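PDB 6O93: D-alanyl transferase DltD from Enterococcus faecalis, which probably takes part in the D-alanylation of lipoteichoic acid in the cell envelope of this Gram-positive bacterium, through an SGNH-hydrolase-like domain. Local coordinates for residues 26-31 / 124-129; 291-296 / 332-337; 58-63 / 212-217. All coordinates share one frame; numbering follows the deposited sequence.

Contact 1. Residues 26-31 / 124-129; sequences KGNVIK and QLQTYQ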
loop_
_atom_site.group_PDB
_atom_site.type_symbol
_atom_site.label_atom_id
_atom_site.label_comp_id
_atom_site.label_asym_id
_atom_site.label_seq_id
_atom_site.Cartn_x
_atom_site.Cartn_y
_atom_site.Cartn_z
ATOM N N LYS A 26 4.165 -11.499 -2.889
ATOM C CA LYS A 26 4.187 -12.607 -1.942
ATOM C C LYS A 26 5.558 -13.255 -1.804
ATOM O O LYS A 26 5.760 -14.043 -0.872
ATOM C CB LYS A 26 3.183 -13.685 -2.358
ATOM C CG LYS A 26 1.746 -13.219 -2.443
ATOM C CD LYS A 26 0.833 -14.352 -2.891
ATOM C CE LYS A 26 -0.430 -13.819 -3.546
ATOM N NZ LYS A 26 -1.477 -14.867 -3.691
ATOM N N GLY A 27 6.493 -12.963 -2.707
ATOM C CA GLY A 27 7.811 -13.557 -2.676
ATOM C C GLY A 27 8.805 -12.707 -1.910
ATOM O O GLY A 27 8.459 -11.725 -1.252
ATOM N N ASN A 28 10.074 -13.104 -2.008
ATOM C CA ASN A 28 11.166 -12.394 -1.348
ATOM C C ASN A 28 12.295 -12.010 -2.292
ATOM O O ASN A 28 12.795 -10.887 -2.208
ATOM C CB ASN A 28 11.736 -13.249 -0.202
ATOM C CG ASN A 28 10.963 -13.082 1.092
ATOM O OD1 ASN A 28 10.227 -12.111 1.270
ATOM N ND2 ASN A 28 11.140 -14.027 2.009
ATOM N N VAL A 29 12.703 -12.910 -3.190
ATOM C CA VAL A 29 13.926 -12.706 -3.967
ATOM C C VAL A 29 13.897 -11.356 -4.676
ATOM O O VAL A 29 14.785 -10.515 -4.493
ATOM C CB VAL A 29 14.128 -13.854 -4.971
ATOM C CG1 VAL A 29 15.324 -13.571 -5.867
ATOM C CG2 VAL A 29 14.311 -15.175 -4.238
ATOM N N ILE A 30 12.875 -11.129 -5.502
ATOM C CA ILE A 30 12.894 -9.978 -6.400
ATOM C C ILE A 30 12.678 -8.683 -5.625
ATOM O O ILE A 30 13.456 -7.729 -5.754
ATOM C CB ILE A 30 11.851 -10.153 -7.518
ATOM C CG1 ILE A 30 12.292 -11.274 -8.464
ATOM C CG2 ILE A 30 11.666 -8.844 -8.277
ATOM C CD1 ILE A 30 11.235 -11.695 -9.466
ATOM N N LYS A 31 11.621 -8.619 -4.810
ATOM C CA LYS A 31 11.309 -7.363 -4.136
ATOM C C LYS A 31 12.391 -6.991 -3.129
ATOM O O LYS A 31 12.743 -5.813 -2.998
ATOM C CB LYS A 31 9.937 -7.447 -3.459
ATOM C CG LYS A 31 9.937 -8.049 -2.064
ATOM C CD LYS A 31 8.516 -8.261 -1.565
ATOM C CE LYS A 31 8.484 -8.577 -0.077
ATOM N NZ LYS A 31 9.310 -9.761 0.267
ATOM N N GLN A 124 2.458 -17.528 2.526
ATOM C CA GLN A 124 2.945 -18.540 3.456
ATOM C C GLN A 124 4.455 -18.437 3.629
ATOM O O GLN A 124 4.975 -18.639 4.734
ATOM C CB GLN A 124 2.551 -19.932 2.973
ATOM C CG GLN A 124 2.803 -21.027 3.996
ATOM C CD GLN A 124 2.337 -22.389 3.520
ATOM O OE1 GLN A 124 2.944 -22.995 2.636
ATOM N NE2 GLN A 124 1.253 -22.879 4.104
ATOM N N LEU A 125 5.173 -18.121 2.548
ATOM C CA LEU A 125 6.611 -17.889 2.631
ATOM C C LEU A 125 6.942 -16.867 3.713
ATOM O O LEU A 125 7.694 -17.149 4.652
ATOM C CB LEU A 125 7.135 -17.416 1.270
ATOM C CG LEU A 125 8.587 -16.923 1.224
ATOM C CD1 LEU A 125 9.551 -18.052 1.563
ATOM C CD2 LEU A 125 8.910 -16.329 -0.140
ATOM N N GLN A 126 6.384 -15.661 3.591
ATOM C CA GLN A 126 6.728 -14.584 4.514
ATOM C C GLN A 126 6.244 -14.884 5.930
ATOM O O GLN A 126 6.935 -14.572 6.908
ATOM C CB GLN A 126 6.144 -13.266 4.005
ATOM C CG GLN A 126 6.659 -12.866 2.628
ATOM C CD GLN A 126 5.906 -11.690 2.026
ATOM O OE1 GLN A 126 4.980 -11.152 2.632
ATOM N NE2 GLN A 126 6.298 -11.295 0.820
ATOM N N THR A 127 5.067 -15.497 6.061
ATOM C CA THR A 127 4.548 -15.828 7.385
ATOM C C THR A 127 5.404 -16.895 8.059
ATOM O O THR A 127 5.757 -16.768 9.237
ATOM C CB THR A 127 3.094 -16.288 7.275
ATOM O OG1 THR A 127 2.319 -15.264 6.641
ATOM C CG2 THR A 127 2.509 -16.579 8.648
ATOM N N TYR A 128 5.747 -17.957 7.327
ATOM C CA TYR A 128 6.606 -18.998 7.887
ATOM C C TYR A 128 8.002 -18.463 8.193
ATOM O O TYR A 128 8.593 -18.807 9.225
ATOM C CB TYR A 128 6.697 -20.182 6.923
ATOM C CG TYR A 128 5.542 -21.164 6.998
ATOM C CD1 TYR A 128 4.333 -20.818 7.589
ATOM C CD2 TYR A 128 5.676 -22.448 6.487
ATOM C CE1 TYR A 128 3.288 -21.725 7.658
ATOM C CE2 TYR A 128 4.641 -23.357 6.551
ATOM C CZ TYR A 128 3.450 -22.994 7.136
ATOM O OH TYR A 128 2.425 -23.906 7.198
ATOM N N GLN A 129 8.551 -17.635 7.301
ATOM C CA GLN A 129 9.855 -17.031 7.555
ATOM C C GLN A 129 9.835 -16.214 8.841
ATOM O O GLN A 129 10.774 -16.277 9.643
ATOM C CB GLN A 129 10.261 -16.155 6.371
ATOM C CG GLN A 129 11.621 -15.489 6.519
ATOM C CD GLN A 129 11.837 -14.386 5.505
ATOM O OE1 GLN A 129 10.921 -13.618 5.201
ATOM N NE2 GLN A 129 13.050 -14.302 4.973
#
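Gln126, in the first turn of helix 124-132, reaches across to the carbonyl of Gly27 in the short link between helices 22-26 and 29-36. This is a side-chain-to-backbone tie between a helix and an interhelical turn, in the helical part of the chain beside the parallel sheet of the SGNH-type fold. Gln126 NE2 donates to Gly27 O at 3.0 Å, the oxygen lying in the plane of the Gln126 amide, while NE2 is tilted 34° from the plane of the Gly27 carbonyl. NE2 also bonds to Leu25 O, so one amide nitrogen serves two carbonyls near the end of helix 22-26. Gly27 O is itself gripped twice, since Lys31 NZ comes back from the following helix to a lone pair of the same oxygen at 2.6 Å. The lysine chain is extended through chi2 and chi3 and bends at its last torsion (chi4 -56°), which brings NZ back to that oxygen; NZ has Ser89 OG of helix 80-90 as a further partner. Asn28 occupies the N-cap position of helix 29-36, yet its side chain turns to the other segment, while Asp192 accepts from the backbone N of both Asn28 and Val29. Leu125 CD2 packs over one face of the Asn28 amide, 3.9 Å from ND2. Asn28 ND2 donates to Gln129 OE1 at 3.2 Å, approaching from above the plane of the glutamine carbonyl.

Contact 2. Residues 291-296 / 332-337; sequences LFVIPP and ADFSTC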
loop_
_atom_site.group_PDB
_atom_site.type_symbol
_atom_site.label_atom_id
_atom_site.label_comp_id
_atom_site.label_asym_id
_atom_site.label_seq_id
_atom_site.Cartn_x
_atom_site.Cartn_y
_atom_site.Cartn_z
ATOM N N LEU A 291 7.168 8.420 3.707
ATOM C CA LEU A 291 6.208 9.452 3.337
ATOM C C LEU A 291 4.833 8.804 3.201
ATOM O O LEU A 291 4.649 7.899 2.378
ATOM C CB LEU A 291 6.612 10.137 2.033
ATOM C CG LEU A 291 5.582 11.104 1.440
ATOM C CD1 LEU A 291 5.308 12.269 2.386
ATOM C CD2 LEU A 291 6.052 11.603 0.091
ATOM N N PHE A 292 3.879 9.263 4.005
ATOM C CA PHE A 292 2.514 8.760 3.969
ATOM C C PHE A 292 1.638 9.687 3.138
ATOM O O PHE A 292 1.720 10.913 3.260
ATOM C CB PHE A 292 1.948 8.629 5.385
ATOM C CG PHE A 292 2.674 7.624 6.232
ATOM C CD1 PHE A 292 3.788 7.994 6.967
ATOM C CD2 PHE A 292 2.252 6.308 6.284
ATOM C CE1 PHE A 292 4.465 7.068 7.742
ATOM C CE2 PHE A 292 2.925 5.377 7.056
ATOM C CZ PHE A 292 4.032 5.759 7.786
ATOM N N VAL A 293 0.796 9.094 2.295
ATOM C CA VAL A 293 -0.078 9.832 1.391
ATOM C C VAL A 293 -1.521 9.476 1.721
ATOM O O VAL A 293 -1.855 8.296 1.868
ATOM C CB VAL A 293 0.238 9.518 -0.082
ATOM C CG1 VAL A 293 -0.678 10.304 -1.008
ATOM C CG2 VAL A 293 1.700 9.814 -0.388
ATOM N N ILE A 294 -2.369 10.493 1.839
ATOM C CA ILE A 294 -3.799 10.312 2.057
ATOM C C ILE A 294 -4.526 10.938 0.874
ATOM O O ILE A 294 -4.449 12.154 0.676
ATOM C CB ILE A 294 -4.278 10.939 3.377
ATOM C CG1 ILE A 294 -3.482 10.384 4.559
ATOM C CG2 ILE A 294 -5.769 10.668 3.576
ATOM C CD1 ILE A 294 -3.821 11.041 5.883
ATOM N N PRO A 295 -5.245 10.166 0.063
ATOM C CA PRO A 295 -5.923 10.741 -1.095
ATOM C C PRO A 295 -7.293 11.271 -0.719
ATOM O O PRO A 295 -7.815 10.968 0.364
ATOM C CB PRO A 295 -6.035 9.551 -2.054
ATOM C CG PRO A 295 -6.221 8.393 -1.134
ATOM C CD PRO A 295 -5.409 8.700 0.108
ATOM N N PRO A 296 -7.909 12.069 -1.586
ATOM C CA PRO A 296 -9.304 12.462 -1.361
ATOM C C PRO A 296 -10.276 11.550 -2.090
ATOM O O PRO A 296 -9.868 10.585 -2.746
ATOM C CB PRO A 296 -9.350 13.885 -1.921
ATOM C CG PRO A 296 -8.375 13.835 -3.072
ATOM C CD PRO A 296 -7.298 12.832 -2.690
ATOM N N ALA A 332 1.732 13.609 3.328
ATOM C CA ALA A 332 1.135 14.375 2.234
ATOM C C ALA A 332 -0.368 14.121 2.278
ATOM O O ALA A 332 -0.870 13.152 1.708
ATOM C CB ALA A 332 1.743 13.980 0.893
ATOM N N ASP A 333 -1.089 15.003 2.966
ATOM C CA ASP A 333 -2.530 14.851 3.166
ATOM C C ASP A 333 -3.257 15.615 2.067
ATOM O O ASP A 333 -3.388 16.840 2.128
ATOM C CB ASP A 333 -2.934 15.350 4.549
ATOM C CG ASP A 333 -4.418 15.180 4.821
ATOM O OD1 ASP A 333 -5.108 14.542 3.997
ATOM O OD2 ASP A 333 -4.895 15.690 5.858
ATOM N N PHE A 334 -3.742 14.890 1.061
ATOM C CA PHE A 334 -4.536 15.478 -0.008
ATOM C C PHE A 334 -6.031 15.208 0.161
ATOM O O PHE A 334 -6.791 15.342 -0.804
ATOM C CB PHE A 334 -4.055 14.961 -1.365
ATOM C CG PHE A 334 -2.630 15.326 -1.685
ATOM C CD1 PHE A 334 -2.275 16.642 -1.924
ATOM C CD2 PHE A 334 -1.650 14.350 -1.757
ATOM C CE1 PHE A 334 -0.967 16.979 -2.222
ATOM C CE2 PHE A 334 -0.341 14.681 -2.053
ATOM C CZ PHE A 334 0.000 15.997 -2.286
ATOM N N SER A 335 -6.470 14.836 1.367
ATOM C CA SER A 335 -7.886 14.563 1.586
ATOM C C SER A 335 -8.743 15.815 1.441
ATOM O O SER A 335 -9.943 15.699 1.173
ATOM C CB SER A 335 -8.100 13.943 2.969
ATOM O OG SER A 335 -7.728 14.842 4.001
ATOM N N THR A 336 -8.157 17.000 1.609
ATOM C CA THR A 336 -8.875 18.253 1.416
ATOM C C THR A 336 -8.935 18.684 -0.043
ATOM O O THR A 336 -9.507 19.740 -0.335
ATOM C CB THR A 336 -8.223 19.367 2.239
ATOM O OG1 THR A 336 -6.821 19.417 1.949
ATOM C CG2 THR A 336 -8.430 19.126 3.729
ATOM N N CYS A 337 -8.361 17.899 -0.960
ATOM C CA CYS A 337 -8.352 18.217 -2.383
ATOM C C CYS A 337 -9.503 17.561 -3.135
ATOM O O CYS A 337 -9.393 17.318 -4.345
ATOM C CB CYS A 337 -7.015 17.804 -2.999
ATOM S SG CYS A 337 -5.576 18.575 -2.224
#
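Val293 and Ala332 stand side by side on one face of the sheet, with Val293 CG2 4.4 Å from Ala332 CB. Leu291, on the same strand as Val293, also brings CD1 within 4.2 Å of that methyl. Two residues beyond Ala332, the Phe334 ring receives Val293 CG1 at its edge, near the ring plane, and helix 352-367 covers this face through Val358, which touches both Val293 and Phe334. Ile294 and Asp333 project from the reverse face and cross at a slant, Ile294 CB lying 3.7 Å from Asp333 OD1. The aspartate CG is anti to its backbone nitrogen (chi1 -179°), which directs the carboxylate to the residues that follow: OD1 accepts from Ser335 N in an Asx turn and from Ser335 OG on its syn side, and OD2 forms a salt bridge with Lys320. Between these two faces runs the parallel pairing of strands 289-294 and 331-333, the latter one of the two outermost strands of the five-stranded sheet and joined to its neighbour by a beta-alpha-beta crossover whose long helix is 309-324. Ala332 N donates to Phe292 O at 2.7 Å, Ala332 O accepts from Ile294 N, and Phe334 N continues the ladder to Ile294 O at 2.9 Å. Past the strand end, the Pro295 side chain lies about 7 Å from the bound sodium ion. Pro296 CB, CG and CD gather round Phe334 O, CB at 3.1 Å, and CG reaches Cys337 CB at 4.2 Å, within the type I turn from Phe334 to Cys337.

Contact 3. Residues 58-63 / 212-217; sequences SVLSEK and KQLPAT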
loop_
_atom_site.group_PDB
_atom_site.type_symbol
_atom_site.label_atom_id
_atom_site.label_comp_id
_atom_site.label_asym_id
_atom_site.label_seq_id
_atom_site.Cartn_x
_atom_site.Cartn_y
_atom_site.Cartn_z
ATOM N N SER A 58 6.007 6.483 -11.525
ATOM C CA SER A 58 6.839 5.561 -12.290
ATOM C C SER A 58 7.225 6.144 -13.643
ATOM O O SER A 58 8.323 5.877 -14.144
ATOM C CB SER A 58 6.112 4.228 -12.482
ATOM O OG SER A 58 5.951 3.548 -11.249
ATOM N N VAL A 59 6.341 6.939 -14.247
ATOM C CA VAL A 59 6.629 7.514 -15.558
ATOM C C VAL A 59 7.494 8.759 -15.420
ATOM O O VAL A 59 8.461 8.942 -16.167
ATOM C CB VAL A 59 5.318 7.818 -16.302
ATOM C CG1 VAL A 59 5.611 8.398 -17.679
ATOM C CG2 VAL A 59 4.468 6.560 -16.415
ATOM N N LEU A 60 7.161 9.634 -14.468
ATOM C CA LEU A 60 7.939 10.852 -14.278
ATOM C C LEU A 60 9.372 10.534 -13.869
ATOM O O LEU A 60 10.314 11.201 -14.312
ATOM C CB LEU A 60 7.264 11.743 -13.232
ATOM C CG LEU A 60 5.882 12.287 -13.613
ATOM C CD1 LEU A 60 5.220 12.971 -12.432
ATOM C CD2 LEU A 60 5.988 13.249 -14.786
ATOM N N SER A 61 9.559 9.517 -13.024
ATOM C CA SER A 61 10.907 9.169 -12.584
ATOM C C SER A 61 11.752 8.659 -13.745
ATOM O O SER A 61 12.946 8.966 -13.831
ATOM C CB SER A 61 10.843 8.124 -11.471
ATOM O OG SER A 61 10.283 8.670 -10.290
ATOM N N GLU A 62 11.151 7.880 -14.647
ATOM C CA GLU A 62 11.881 7.388 -15.811
ATOM C C GLU A 62 12.113 8.502 -16.826
ATOM O O GLU A 62 13.195 8.594 -17.420
ATOM C CB GLU A 62 11.114 6.230 -16.450
ATOM C CG GLU A 62 11.858 5.499 -17.559
ATOM C CD GLU A 62 13.071 4.744 -17.053
ATOM O OE1 GLU A 62 14.204 5.213 -17.278
ATOM O OE2 GLU A 62 12.889 3.686 -16.417
ATOM N N LYS A 63 11.110 9.357 -17.038
ATOM C CA LYS A 63 11.239 10.423 -18.026
ATOM C C LYS A 63 12.401 11.348 -17.694
ATOM O O LYS A 63 13.154 11.756 -18.587
ATOM C CB LYS A 63 9.934 11.216 -18.113
ATOM C CG LYS A 63 9.968 12.399 -19.077
ATOM C CD LYS A 63 10.304 11.972 -20.497
ATOM C CE LYS A 63 10.143 13.131 -21.470
ATOM N NZ LYS A 63 10.467 12.751 -22.870
ATOM N N LYS A 212 6.363 9.924 -24.030
ATOM C CA LYS A 212 6.276 10.753 -25.226
ATOM C C LYS A 212 5.310 11.921 -25.067
ATOM O O LYS A 212 5.306 12.817 -25.917
ATOM C CB LYS A 212 5.856 9.896 -26.421
ATOM C CG LYS A 212 6.820 8.756 -26.728
ATOM C CD LYS A 212 6.341 7.910 -27.897
ATOM C CE LYS A 212 7.332 6.800 -28.216
ATOM N NZ LYS A 212 6.830 5.886 -29.280
ATOM N N GLN A 213 4.497 11.933 -24.011
ATOM C CA GLN A 213 3.579 13.032 -23.753
ATOM C C GLN A 213 4.193 14.136 -22.903
ATOM O O GLN A 213 3.614 15.223 -22.816
ATOM C CB GLN A 213 2.315 12.515 -23.052
ATOM C CG GLN A 213 1.479 11.556 -23.880
ATOM C CD GLN A 213 0.283 11.020 -23.112
ATOM O OE1 GLN A 213 0.375 10.727 -21.921
ATOM N NE2 GLN A 213 -0.849 10.895 -23.794
ATOM N N LEU A 214 5.340 13.888 -22.283
ATOM C CA LEU A 214 5.915 14.810 -21.319
ATOM C C LEU A 214 6.971 15.699 -21.970
ATOM O O LEU A 214 7.669 15.271 -22.894
ATOM C CB LEU A 214 6.553 14.037 -20.161
ATOM C CG LEU A 214 5.595 13.201 -19.314
ATOM C CD1 LEU A 214 6.377 12.190 -18.496
ATOM C CD2 LEU A 214 4.756 14.092 -18.408
ATOM N N PRO A 215 7.118 16.938 -21.507
ATOM C CA PRO A 215 8.183 17.796 -22.034
ATOM C C PRO A 215 9.561 17.275 -21.651
ATOM O O PRO A 215 9.722 16.447 -20.753
ATOM C CB PRO A 215 7.900 19.159 -21.390
ATOM C CG PRO A 215 7.112 18.851 -20.172
ATOM C CD PRO A 215 6.299 17.633 -20.499
ATOM N N ALA A 216 10.569 17.786 -22.362
ATOM C CA ALA A 216 11.935 17.313 -22.166
ATOM C C ALA A 216 12.464 17.656 -20.780
ATOM O O ALA A 216 13.281 16.908 -20.230
ATOM C CB ALA A 216 12.849 17.904 -23.239
ATOM N N THR A 217 12.029 18.774 -20.205
ATOM C CA THR A 217 12.459 19.189 -18.878
ATOM C C THR A 217 11.257 19.285 -17.949
ATOM O O THR A 217 10.136 19.576 -18.378
ATOM C CB THR A 217 13.199 20.535 -18.918
ATOM O OG1 THR A 217 12.403 21.510 -19.604
ATOM C CG2 THR A 217 14.537 20.383 -19.623
#
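Leu214 inserts its side chain against one flank of helix 57-63, where Val59, Leu60 and Lys63 receive it, an apolar packing of a loop residue on a helix at the periphery of the SGNH-type fold. The loop joins helices 204-211 and 220-233. At its start, Met211 O, just ahead of Lys212, takes a weak hydrogen bond from Lys63 NZ. Leu214 then makes most of the contact. With CG anti to the carbonyl carbon (chi1 -63°), its branches are directed at the helix, and CD1 meets all three residues: Val59 CG1 at 4.0 Å, Leu60 CD2 at 3.9 Å and Lys63 CG at 3.6 Å. The Leu60 side chain crosses that of Leu214 at about a right angle and touches both of its methyls, whereas Lys63 runs past it in the opposite direction. Ala54 from a loop and Leu223 of helix 220-233 add to the apolar surroundings of Leu214. After a bend at chi2 (59°), the lysine chain is extended and carries its methylenes alongside the leucine as far as the loop backbone. Pro215 turns its CB away from the helix and its carbonyl does the touching. Pro215 O is held by a hydrogen bond with Tyr64 OH, and Lys63 CE lies 3.4 Å from that same oxygen.

From the N terminus, the chain first lays down 26-31, then 58-63 of helix 57-63, before 124-129 returns to close contact 1. Contact 3 is still open at that point and closes only at 212-217, so the two loops cross. Contact 2 follows in series, opening at 291-296 and closing 36 residues later on the last strand of the sheet. Contact 1 ties the turn between two N-terminal helices to helix 124-132, contact 3 holds a distant interhelical loop on helix 57-63, and contact 2 completes the sheet edge. Contacts 1 and 2 lie on opposite sides of the chain's centre, their centres about 30 Å apart; no two of the three touch.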